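Local coordinates for protein beta-N-acetylhexosaminidase (Streptomyces plicatus, PDB 1JAK) that releases terminal beta-linked N-acetylhexosamine residues from glycans by hydrolysis, as a family 20 glycosidase, probably by substrate-assisted catalysis, at residues Thr22-Val34 against Trp474-Arg488. Residues are numbered along the deposited sequence; the frame is centred on the assembly and turned at random.
Sequences TPLDRVIPAPASV and WSPASTHDWDTYKVR
After the inverse gamma turn at R26, the extended V27-P31 chain runs beside the turn after helix 465-474 and the Y485-R488 part of helix 482-490, with CA atoms closest at R26-R488 (5.4 Å) and A30-S475 (5.6 Å). A cis peptide before P29 kinks it. R488, bent at chi3 (-78°), reaches across from its helix: NH1 donates to V27 O (3.0 Å, N-H...O 139°), a bent bond tilted from the guanidinium plane, while A30 CB lies over one guanidinium face and R488 CD lies 3.4 Å from D25 O. NH1 also salt-bridges E471, which accepts from A30 N as well. A leucine in place of R488 would probably leave V27 O and the E471 carboxylate without this shared cationic partner. S475 OG donates to a lone pair of A30 O in the carbonyl plane (2.7 Å). P29 CB and CG pack crosswise on W474, I28 CD1 meets Y485 CE1 (3.7 Å), and P476 CG touches A32 CB. Behind these, Y485 stacks on Y424 of helix 420-424, I28 also touches helix 465-474, and D153 of strand 145-153 binds both W474 NE1 and A32 N, tying the N-terminal domain to the helices that follow the last barrel strand.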
ATOM      1  N   THR A  22       2.343  25.902  -8.635  1.00 20.84           N
ATOM      2  CA  THR A  22       1.911  25.611  -7.275  1.00 21.96           C
ATOM      3  C   THR A  22       3.146  25.710  -6.383  1.00 19.50           C
ATOM      4  O   THR A  22       4.261  25.425  -6.823  1.00 18.02           O
ATOM      5  CB  THR A  22       1.312  24.191  -7.160  1.00 25.26           C
ATOM      6  OG1 THR A  22       2.317  23.217  -7.471  1.00 28.58           O
ATOM      7  CG2 THR A  22       0.142  24.027  -8.122  1.00 27.69           C
ATOM      8  N   PRO A  23       2.966  26.122  -5.116  1.00 18.22           N
ATOM      9  CA  PRO A  23       4.086  26.253  -4.180  1.00 17.08           C
ATOM     10  C   PRO A  23       4.931  24.987  -4.098  1.00 15.48           C
ATOM     11  O   PRO A  23       4.405  23.877  -4.141  1.00 16.08           O
ATOM     12  CB  PRO A  23       3.393  26.583  -2.861  1.00 16.77           C
ATOM     13  CG  PRO A  23       2.190  27.357  -3.314  1.00 18.38           C
ATOM     14  CD  PRO A  23       1.702  26.528  -4.477  1.00 17.86           C
ATOM     15  N   LEU A  24       6.242  25.166  -3.971  1.00 14.33           N
ATOM     16  CA  LEU A  24       7.174  24.048  -3.900  1.00 13.70           C
ATOM     17  C   LEU A  24       6.902  23.084  -2.746  1.00 15.06           C
ATOM     18  O   LEU A  24       7.243  21.906  -2.826  1.00 14.56           O
ATOM     19  CB  LEU A  24       8.610  24.579  -3.799  1.00 14.00           C
ATOM     20  CG  LEU A  24       9.760  23.570  -3.868  1.00 13.83           C
ATOM     21  CD1 LEU A  24       9.767  22.887  -5.230  1.00 13.58           C
ATOM     22  CD2 LEU A  24      11.088  24.286  -3.628  1.00 14.41           C
ATOM     23  N   ASP A  25       6.281  23.580  -1.680  1.00 15.71           N
ATOM     24  CA  ASP A  25       5.997  22.744  -0.514  1.00 16.94           C
ATOM     25  C   ASP A  25       4.626  22.080  -0.563  1.00 16.34           C
ATOM     26  O   ASP A  25       4.299  21.263   0.301  1.00 15.95           O
ATOM     27  CB  ASP A  25       6.065  23.586   0.760  1.00 19.79           C
ATOM     28  CG  ASP A  25       4.865  24.506   0.908  1.00 23.27           C
ATOM     29  OD1 ASP A  25       4.645  25.350   0.017  1.00 24.01           O
ATOM     30  OD2 ASP A  25       4.132  24.381   1.913  1.00 27.99           O
ATOM     31  N   ARG A  26       3.823  22.425  -1.561  1.00 15.22           N
ATOM     32  CA  ARG A  26       2.478  21.874  -1.653  1.00 14.72           C
ATOM     33  C   ARG A  26       2.423  20.483  -2.266  1.00 15.37           C
ATOM     34  O   ARG A  26       1.888  20.290  -3.359  1.00 14.48           O
ATOM     35  CB  ARG A  26       1.577  22.840  -2.430  1.00 16.56           C
ATOM     36  CG  ARG A  26       0.089  22.539  -2.316  1.00 18.64           C
ATOM     37  CD  ARG A  26      -0.729  23.803  -2.540  1.00 22.00           C
ATOM     38  NE  ARG A  26      -0.447  24.807  -1.516  1.00 24.19           N
ATOM     39  CZ  ARG A  26      -0.957  26.034  -1.505  1.00 26.89           C
ATOM     40  NH1 ARG A  26      -1.782  26.424  -2.469  1.00 27.44           N
ATOM     41  NH2 ARG A  26      -0.642  26.875  -0.529  1.00 28.07           N
ATOM     42  N   VAL A  27       2.977  19.511  -1.546  1.00 12.92           N
ATOM     43  CA  VAL A  27       2.984  18.127  -2.010  1.00 13.28           C
ATOM     44  C   VAL A  27       2.738  17.181  -0.837  1.00 12.01           C
ATOM     45  O   VAL A  27       2.965  17.536   0.322  1.00 11.17           O
ATOM     46  CB  VAL A  27       4.334  17.754  -2.667  1.00 16.60           C
ATOM     47  CG1 VAL A  27       4.734  18.802  -3.695  1.00 16.57           C
ATOM     48  CG2 VAL A  27       5.398  17.614  -1.618  1.00 18.84           C
ATOM     49  N   ILE A  28       2.268  15.978  -1.147  1.00  9.32           N
ATOM     50  CA  ILE A  28       2.002  14.969  -0.128  1.00  8.80           C
ATOM     51  C   ILE A  28       2.698  13.689  -0.568  1.00  8.64           C
ATOM     52  O   ILE A  28       2.521  13.250  -1.703  1.00  7.11           O
ATOM     53  CB  ILE A  28       0.489  14.672   0.007  1.00  8.65           C
ATOM     54  CG1 ILE A  28      -0.267  15.937   0.422  1.00  7.42           C
ATOM     55  CG2 ILE A  28       0.266  13.568   1.039  1.00  8.95           C
ATOM     56  CD1 ILE A  28      -1.783  15.783   0.394  1.00  7.21           C
ATOM     57  N   PRO A  29       3.506  13.078   0.313  1.00  8.83           N
ATOM     58  CA  PRO A  29       3.829  13.483   1.690  1.00  9.14           C
ATOM     59  C   PRO A  29       4.621  14.789   1.760  1.00  9.84           C
ATOM     60  O   PRO A  29       5.320  15.158   0.817  1.00  8.87           O
ATOM     61  CB  PRO A  29       4.671  12.316   2.209  1.00  9.05           C
ATOM     62  CG  PRO A  29       4.187  11.148   1.410  1.00  9.32           C
ATOM     63  CD  PRO A  29       4.046  11.737   0.029  1.00  8.22           C
ATOM     64  N   ALA A  30       4.518  15.484   2.886  1.00  9.65           N
ATOM     65  CA  ALA A  30       5.271  16.718   3.071  1.00 10.42           C
ATOM     66  C   ALA A  30       6.752  16.339   2.981  1.00  9.21           C
ATOM     67  O   ALA A  30       7.193  15.388   3.624  1.00 10.70           O
ATOM     68  CB  ALA A  30       4.966  17.311   4.443  1.00  9.95           C
ATOM     69  N   PRO A  31       7.539  17.061   2.166  1.00  9.26           N
ATOM     70  CA  PRO A  31       8.962  16.717   2.069  1.00  9.62           C
ATOM     71  C   PRO A  31       9.707  17.110   3.345  1.00 10.45           C
ATOM     72  O   PRO A  31       9.303  18.039   4.047  1.00 12.59           O
ATOM     73  CB  PRO A  31       9.437  17.521   0.856  1.00  9.51           C
ATOM     74  CG  PRO A  31       8.193  17.705   0.045  1.00  9.46           C
ATOM     75  CD  PRO A  31       7.159  18.007   1.105  1.00 10.36           C
ATOM     76  N   ALA A  32      10.797  16.406   3.632  1.00 12.16           N
ATOM     77  CA  ALA A  32      11.595  16.669   4.826  1.00 12.71           C
ATOM     78  C   ALA A  32      12.149  18.091   4.842  1.00 14.91           C
ATOM     79  O   ALA A  32      12.237  18.722   5.898  1.00 14.48           O
ATOM     80  CB  ALA A  32      12.734  15.662   4.917  1.00 12.70           C
ATOM     81  N   SER A  33      12.520  18.593   3.670  1.00 13.82           N
ATOM     82  CA  SER A  33      13.066  19.941   3.558  1.00 14.78           C
ATOM     83  C   SER A  33      12.663  20.599   2.246  1.00 14.71           C
ATOM     84  O   SER A  33      12.844  20.023   1.177  1.00 14.61           O
ATOM     85  CB  SER A  33      14.592  19.899   3.648  1.00 16.93           C
ATOM     86  OG  SER A  33      15.142  21.187   3.433  1.00 18.88           O
ATOM     87  N   VAL A  34      12.115  21.806   2.336  1.00 15.55           N
ATOM     88  CA  VAL A  34      11.696  22.552   1.155  1.00 15.24           C
ATOM     89  C   VAL A  34      12.290  23.954   1.226  1.00 17.12           C
ATOM     90  O   VAL A  34      12.055  24.689   2.185  1.00 16.33           O
ATOM     91  CB  VAL A  34      10.158  22.672   1.070  1.00 16.13           C
ATOM     92  CG1 VAL A  34       9.765  23.381  -0.220  1.00 15.27           C
ATOM     93  CG2 VAL A  34       9.520  21.290   1.127  1.00 14.51           C
ATOM     94  N   TRP A 474       5.975   8.586   5.678  1.00  8.06           N
ATOM     95  CA  TRP A 474       7.120   9.268   5.082  1.00  8.11           C
ATOM     96  C   TRP A 474       7.660  10.547   5.731  1.00  9.30           C
ATOM     97  O   TRP A 474       8.867  10.667   5.976  1.00  8.96           O
ATOM     98  CB  TRP A 474       6.799   9.561   3.604  1.00  8.65           C
ATOM     99  CG  TRP A 474       7.892  10.293   2.870  1.00  9.37           C
ATOM    100  CD1 TRP A 474       8.242  11.611   3.010  1.00  9.69           C
ATOM    101  CD2 TRP A 474       8.819   9.731   1.933  1.00  8.85           C
ATOM    102  NE1 TRP A 474       9.333  11.898   2.225  1.00  8.81           N
ATOM    103  CE2 TRP A 474       9.709  10.764   1.554  1.00  8.67           C
ATOM    104  CE3 TRP A 474       8.988   8.454   1.379  1.00  8.59           C
ATOM    105  CZ2 TRP A 474      10.754  10.558   0.647  1.00  8.03           C
ATOM    106  CZ3 TRP A 474      10.030   8.250   0.474  1.00  9.41           C
ATOM    107  CH2 TRP A 474      10.899   9.298   0.119  1.00  9.88           C
ATOM    108  N   SER A 475       6.770  11.497   5.994  1.00 10.18           N
ATOM    109  CA  SER A 475       7.153  12.799   6.532  1.00  9.11           C
ATOM    110  C   SER A 475       7.671  12.876   7.961  1.00 10.88           C
ATOM    111  O   SER A 475       7.341  12.047   8.807  1.00  9.69           O
ATOM    112  CB  SER A 475       5.981  13.766   6.373  1.00  8.88           C
ATOM    113  OG  SER A 475       5.560  13.820   5.020  1.00  9.06           O
ATOM    114  N   PRO A 476       8.511  13.888   8.242  1.00 10.54           N
ATOM    115  CA  PRO A 476       9.066  14.072   9.585  1.00 12.19           C
ATOM    116  C   PRO A 476       7.938  14.474  10.533  1.00 11.52           C
ATOM    117  O   PRO A 476       6.997  15.153  10.131  1.00 11.60           O
ATOM    118  CB  PRO A 476      10.074  15.206   9.394  1.00 13.02           C
ATOM    119  CG  PRO A 476      10.466  15.083   7.943  1.00 12.71           C
ATOM    120  CD  PRO A 476       9.142  14.815   7.286  1.00 12.67           C
ATOM    121  N   ALA A 477       8.033  14.062  11.790  1.00 12.80           N
ATOM    122  CA  ALA A 477       7.007  14.408  12.761  1.00 14.11           C
ATOM    123  C   ALA A 477       6.820  15.922  12.828  1.00 14.31           C
ATOM    124  O   ALA A 477       5.704  16.411  13.000  1.00 14.46           O
ATOM    125  CB  ALA A 477       7.385  13.864  14.134  1.00 14.89           C
ATOM    126  N   SER A 478       7.914  16.661  12.673  1.00 14.76           N
ATOM    127  CA  SER A 478       7.863  18.117  12.736  1.00 15.13           C
ATOM    128  C   SER A 478       6.973  18.768  11.680  1.00 14.95           C
ATOM    129  O   SER A 478       6.544  19.910  11.851  1.00 15.76           O
ATOM    130  CB  SER A 478       9.278  18.699  12.642  1.00 16.32           C
ATOM    131  OG  SER A 478       9.892  18.366  11.412  1.00 16.34           O
ATOM    132  N   THR A 479       6.690  18.054  10.591  1.00 13.88           N
ATOM    133  CA  THR A 479       5.851  18.608   9.533  1.00 13.44           C
ATOM    134  C   THR A 479       4.377  18.269   9.713  1.00 14.26           C
ATOM    135  O   THR A 479       3.524  18.789   8.993  1.00 14.59           O
ATOM    136  CB  THR A 479       6.272  18.100   8.141  1.00 13.51           C
ATOM    137  OG1 THR A 479       6.048  16.686   8.064  1.00 13.20           O
ATOM    138  CG2 THR A 479       7.743  18.399   7.881  1.00 13.06           C
ATOM    139  N   HIS A 480       4.079  17.402  10.675  1.00 13.52           N
ATOM    140  CA  HIS A 480       2.700  16.987  10.924  1.00 14.49           C
ATOM    141  C   HIS A 480       1.844  18.086  11.544  1.00 14.65           C
ATOM    142  O   HIS A 480       2.160  18.610  12.613  1.00 15.52           O
ATOM    143  CB  HIS A 480       2.682  15.742  11.816  1.00 13.29           C
ATOM    144  CG  HIS A 480       1.321  15.142  11.984  1.00 14.44           C
ATOM    145  ND1 HIS A 480       0.395  15.633  12.880  1.00 15.41           N
ATOM    146  CD2 HIS A 480       0.718  14.113  11.344  1.00 13.07           C
ATOM    147  CE1 HIS A 480      -0.721  14.930  12.784  1.00 15.31           C
ATOM    148  NE2 HIS A 480      -0.551  14.003  11.859  1.00 13.32           N
ATOM    149  N   ASP A 481       0.755  18.425  10.861  1.00 13.72           N
ATOM    150  CA  ASP A 481      -0.167  19.460  11.317  1.00 14.56           C
ATOM    151  C   ASP A 481      -1.405  19.450  10.433  1.00 13.61           C
ATOM    152  O   ASP A 481      -1.321  19.738   9.240  1.00 14.61           O
ATOM    153  CB  ASP A 481       0.493  20.837  11.245  1.00 15.98           C
ATOM    154  CG  ASP A 481      -0.427  21.943  11.716  1.00 19.02           C
ATOM    155  OD1 ASP A 481      -0.806  21.932  12.906  1.00 19.83           O
ATOM    156  OD2 ASP A 481      -0.775  22.819  10.896  1.00 19.11           O
ATOM    157  N   TRP A 482      -2.554  19.131  11.018  1.00 13.52           N
ATOM    158  CA  TRP A 482      -3.796  19.070  10.259  1.00 13.06           C
ATOM    159  C   TRP A 482      -4.186  20.355   9.535  1.00 14.29           C
ATOM    160  O   TRP A 482      -4.520  20.322   8.352  1.00 13.26           O
ATOM    161  CB  TRP A 482      -4.950  18.623  11.167  1.00 13.17           C
ATOM    162  CG  TRP A 482      -6.286  18.745  10.507  1.00 12.25           C
ATOM    163  CD1 TRP A 482      -7.268  19.649  10.801  1.00 12.60           C
ATOM    164  CD2 TRP A 482      -6.763  17.984   9.391  1.00 12.81           C
ATOM    165  NE1 TRP A 482      -8.323  19.500   9.937  1.00 13.85           N
ATOM    166  CE2 TRP A 482      -8.042  18.486   9.060  1.00 12.91           C
ATOM    167  CE3 TRP A 482      -6.234  16.928   8.636  1.00 12.31           C
ATOM    168  CZ2 TRP A 482      -8.801  17.968   8.003  1.00 13.77           C
ATOM    169  CZ3 TRP A 482      -6.989  16.412   7.584  1.00 11.85           C
ATOM    170  CH2 TRP A 482      -8.261  16.936   7.279  1.00 12.45           C
ATOM    171  N   ASP A 483      -4.148  21.487  10.232  1.00 14.46           N
ATOM    172  CA  ASP A 483      -4.539  22.747   9.608  1.00 16.62           C
ATOM    173  C   ASP A 483      -3.777  23.078   8.332  1.00 15.62           C
ATOM    174  O   ASP A 483      -4.351  23.641   7.398  1.00 16.73           O
ATOM    175  CB  ASP A 483      -4.417  23.906  10.601  1.00 19.88           C
ATOM    176  CG  ASP A 483      -5.475  23.854  11.688  1.00 24.00           C
ATOM    177  OD1 ASP A 483      -6.561  23.293  11.433  1.00 25.92           O
ATOM    178  OD2 ASP A 483      -5.228  24.388  12.789  1.00 26.44           O
ATOM    179  N   THR A 484      -2.493  22.737   8.281  1.00 14.51           N
ATOM    180  CA  THR A 484      -1.710  23.018   7.084  1.00 14.60           C
ATOM    181  C   THR A 484      -1.770  21.845   6.108  1.00 13.91           C
ATOM    182  O   THR A 484      -1.708  22.038   4.896  1.00 13.12           O
ATOM    183  CB  THR A 484      -0.236  23.355   7.423  1.00 16.37           C
ATOM    184  OG1 THR A 484       0.331  22.320   8.231  1.00 17.05           O
ATOM    185  CG2 THR A 484      -0.159  24.680   8.174  1.00 18.06           C
ATOM    186  N   TYR A 485      -1.904  20.632   6.636  1.00 12.78           N
ATOM    187  CA  TYR A 485      -1.997  19.453   5.778  1.00 11.53           C
ATOM    188  C   TYR A 485      -3.272  19.502   4.937  1.00 11.59           C
ATOM    189  O   TYR A 485      -3.250  19.181   3.747  1.00 10.49           O
ATOM    190  CB  TYR A 485      -2.010  18.163   6.608  1.00 11.48           C
ATOM    191  CG  TYR A 485      -2.304  16.930   5.772  1.00  9.55           C
ATOM    192  CD1 TYR A 485      -1.355  16.427   4.880  1.00  9.77           C
ATOM    193  CD2 TYR A 485      -3.554  16.311   5.821  1.00  9.48           C
ATOM    194  CE1 TYR A 485      -1.644  15.341   4.053  1.00  8.65           C
ATOM    195  CE2 TYR A 485      -3.856  15.221   4.993  1.00  9.57           C
ATOM    196  CZ  TYR A 485      -2.896  14.747   4.113  1.00  8.63           C
ATOM    197  OH  TYR A 485      -3.186  13.695   3.275  1.00  8.94           O
ATOM    198  N   LYS A 486      -4.382  19.899   5.552  1.00 10.71           N
ATOM    199  CA  LYS A 486      -5.649  19.943   4.833  1.00 11.78           C
ATOM    200  C   LYS A 486      -5.600  20.854   3.615  1.00 11.68           C
ATOM    201  O   LYS A 486      -6.360  20.660   2.665  1.00 11.59           O
ATOM    202  CB  LYS A 486      -6.796  20.359   5.763  1.00 13.07           C
ATOM    203  CG  LYS A 486      -6.782  21.802   6.220  1.00 14.38           C
ATOM    204  CD  LYS A 486      -7.940  22.052   7.181  1.00 16.12           C
ATOM    205  CE  LYS A 486      -7.986  23.501   7.640  1.00 17.55           C
ATOM    206  NZ  LYS A 486      -9.111  23.732   8.588  1.00 18.89           N
ATOM    207  N   VAL A 487      -4.709  21.842   3.636  1.00 11.88           N
ATOM    208  CA  VAL A 487      -4.577  22.747   2.498  1.00 12.08           C
ATOM    209  C   VAL A 487      -3.862  22.016   1.366  1.00 11.33           C
ATOM    210  O   VAL A 487      -4.207  22.180   0.196  1.00 11.28           O
ATOM    211  CB  VAL A 487      -3.779  24.015   2.865  1.00 13.20           C
ATOM    212  CG1 VAL A 487      -3.552  24.862   1.620  1.00 14.78           C
ATOM    213  CG2 VAL A 487      -4.539  24.817   3.911  1.00 14.76           C
ATOM    214  N   ARG A 488      -2.865  21.213   1.721  1.00 10.65           N
ATOM    215  CA  ARG A 488      -2.126  20.446   0.725  1.00 10.93           C
ATOM    216  C   ARG A 488      -3.022  19.342   0.168  1.00 11.14           C
ATOM    217  O   ARG A 488      -2.919  18.982  -1.006  1.00 10.60           O
ATOM    218  CB  ARG A 488      -0.853  19.856   1.345  1.00 10.67           C
ATOM    219  CG  ARG A 488       0.207  20.918   1.647  1.00 11.64           C
ATOM    220  CD  ARG A 488       1.534  20.323   2.114  1.00 11.38           C
ATOM    221  NE  ARG A 488       1.514  19.904   3.515  1.00 10.49           N
ATOM    222  CZ  ARG A 488       1.580  18.640   3.922  1.00 10.46           C
ATOM    223  NH1 ARG A 488       1.668  17.656   3.036  1.00 10.18           N
ATOM    224  NH2 ARG A 488       1.573  18.359   5.220  1.00 10.11           N
TER